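Local structure of ADP-ribosylation factor-binding protein GGA2 (3MNM) at residues Asn104-Asn108 with Ser109-Glu113. The protein binds ARF1 and ARF2 and may help regulate membrane traffic through the trans-Golgi network, this chain being its C-terminal GAE domain, an immunoglobulin-like beta sandwich. Numbering follows the deposited sequence. Where two conformers were deposited one is given.
Sequences NYSVN and STQAE
Y105 and A112 face each other as an antiparallel pair in a beta hairpin with a two-residue turn, the 100-107/110-117 hairpin of the Ig-like sandwich. The methyl of A112 lies over one face of the Y105 ring, CB 3.8 Å from the ring centroid in a CH-pi contact displaced toward the CZ/CE2 rim. Y105 gets there with CG tucked between its backbone N and carbonyl carbon (chi1 60°). Beneath the ring the two backbones hold each other by a pair of bonds, A112 N to Y105 O being the shorter at 2.8 Å.

On the face shared by N104, S106, Q111 and E113, the contacts are polar. S106 OG donates to Q111 OE1 over 2.9 Å, in the carbonyl plane and on a lone pair; the Q111 chain, bent at chi2 (-52°), brings its amide back to meet it. N104 and E113 run side by side, amide and carboxylate nearly perpendicular, and N104 ND2 reaches the anti lone pair of E113 OE2 at 3.1 Å. The same ND2 also donates to a water that in turn donates to A112 O. With an alanine in place of N104, E113 OE2 would probably be left without this amide donor, and the water beside A112 O would lose its hold on ND2.

N108 and S109 form the turn, both in left-handed backbone conformations, closer to a type III' than a type I' turn. T110 closes it by gripping V107 O twice: T110 N from above the carbonyl plane at 3.0 Å, and T110 OG1 almost in line with the C=O bond at 2.8 Å.

Further out, N49 ND2 bonds to S106 OG and S45 OG to N108 OD1, while Y105 OH, at the far end of the ring, is hydrogen-bonded to E114 OE2.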
loop_
_atom_site.group_PDB
_atom_site.type_symbol
_atom_site.label_atom_id
_atom_site.label_comp_id
_atom_site.label_asym_id
_atom_site.label_seq_id
_atom_site.Cartn_x
_atom_site.Cartn_y
_atom_site.Cartn_z
ATOM N N ASN A 104 8.737 -4.932 -3.126
ATOM C CA ASN A 104 9.611 -5.992 -3.620
ATOM C C ASN A 104 9.010 -7.291 -3.129
ATOM O O ASN A 104 8.549 -7.355 -1.993
ATOM C CB ASN A 104 11.023 -5.854 -3.032
ATOM C CG ASN A 104 11.783 -4.697 -3.621
ATOM O OD1 ASN A 104 11.607 -3.560 -3.194
ATOM N ND2 ASN A 104 12.620 -4.973 -4.624
ATOM N N TYR A 105 8.985 -8.305 -3.981
ATOM C CA TYR A 105 8.424 -9.590 -3.586
ATOM C C TYR A 105 8.936 -10.684 -4.505
ATOM O O TYR A 105 9.565 -10.412 -5.534
ATOM C CB TYR A 105 6.887 -9.542 -3.601
ATOM C CG TYR A 105 6.287 -9.206 -4.950
ATOM C CD1 TYR A 105 6.051 -7.880 -5.312
ATOM C CD2 TYR A 105 5.947 -10.208 -5.856
ATOM C CE1 TYR A 105 5.505 -7.559 -6.545
ATOM C CE2 TYR A 105 5.390 -9.893 -7.095
ATOM C CZ TYR A 105 5.171 -8.568 -7.428
ATOM O OH TYR A 105 4.634 -8.250 -8.659
ATOM N N SER A 106 8.671 -11.933 -4.132
ATOM C CA SER A 106 9.041 -13.085 -4.949
ATOM C C SER A 106 7.786 -13.751 -5.511
ATOM O O SER A 106 6.786 -13.883 -4.800
ATOM C CB SER A 106 9.796 -14.110 -4.087
ATOM O OG SER A 106 10.794 -13.500 -3.288
ATOM N N VAL A 107 7.841 -14.187 -6.766
ATOM C CA VAL A 107 6.746 -14.951 -7.368
ATOM C C VAL A 107 7.320 -15.804 -8.505
ATOM O O VAL A 107 8.206 -15.360 -9.233
ATOM C CB VAL A 107 5.594 -14.037 -7.873
ATOM C CG1 VAL A 107 6.066 -13.152 -9.024
ATOM C CG2 VAL A 107 4.386 -14.866 -8.299
ATOM N N ASN A 108 6.847 -17.042 -8.632
ATOM C CA ASN A 108 7.389 -17.954 -9.653
ATOM C C ASN A 108 8.916 -18.143 -9.586
ATOM O O ASN A 108 9.580 -18.281 -10.614
ATOM C CB ASN A 108 7.006 -17.471 -11.057
ATOM C CG ASN A 108 5.508 -17.329 -11.245
ATOM O OD1 ASN A 108 4.746 -18.257 -10.976
ATOM N ND2 ASN A 108 5.079 -16.167 -11.731
ATOM N N SER A 109 9.473 -18.145 -8.380
ATOM C CA SER A 109 10.926 -18.195 -8.189
ATOM C C SER A 109 11.709 -17.122 -8.959
ATOM O O SER A 109 12.846 -17.351 -9.384
ATOM C CB SER A 109 11.480 -19.594 -8.495
ATOM O OG SER A 109 11.048 -20.534 -7.522
ATOM N N THR A 110 11.104 -15.949 -9.128
ATOM C CA THR A 110 11.812 -14.788 -9.658
ATOM C C THR A 110 11.564 -13.629 -8.702
ATOM O O THR A 110 10.678 -13.710 -7.852
ATOM C CB THR A 110 11.322 -14.396 -11.062
ATOM O OG1 THR A 110 9.955 -13.972 -10.991
ATOM C CG2 THR A 110 11.439 -15.579 -12.022
ATOM N N GLN A 111 12.340 -12.559 -8.833
ATOM C CA GLN A 111 12.208 -11.423 -7.928
ATOM C C GLN A 111 11.558 -10.256 -8.662
ATOM O O GLN A 111 11.978 -9.896 -9.760
ATOM C CB GLN A 111 13.565 -11.018 -7.364
ATOM C CG GLN A 111 14.351 -12.195 -6.771
ATOM C CD GLN A 111 13.532 -12.978 -5.764
ATOM O OE1 GLN A 111 12.879 -12.395 -4.899
ATOM N NE2 GLN A 111 13.541 -14.307 -5.884
ATOM N N ALA A 112 10.520 -9.688 -8.062
ATOM C CA ALA A 112 9.767 -8.625 -8.720
ATOM C C ALA A 112 9.852 -7.345 -7.914
ATOM O O ALA A 112 10.101 -7.355 -6.711
ATOM C CB ALA A 112 8.316 -9.030 -8.912
ATOM N N GLU A 113 9.660 -6.225 -8.597
ATOM C CA GLU A 113 9.700 -4.934 -7.940
ATOM C C GLU A 113 8.764 -4.004 -8.713
ATOM O O GLU A 113 8.705 -4.048 -9.940
ATOM C CB GLU A 113 11.122 -4.378 -7.965
ATOM C CG GLU A 113 11.299 -3.053 -7.248
ATOM C CD GLU A 113 12.694 -2.510 -7.440
ATOM O OE1 GLU A 113 12.924 -1.817 -8.457
ATOM O OE2 GLU A 113 13.564 -2.797 -6.596
HETATM O O HOH W 1 12.453 -7.892 -5.469
#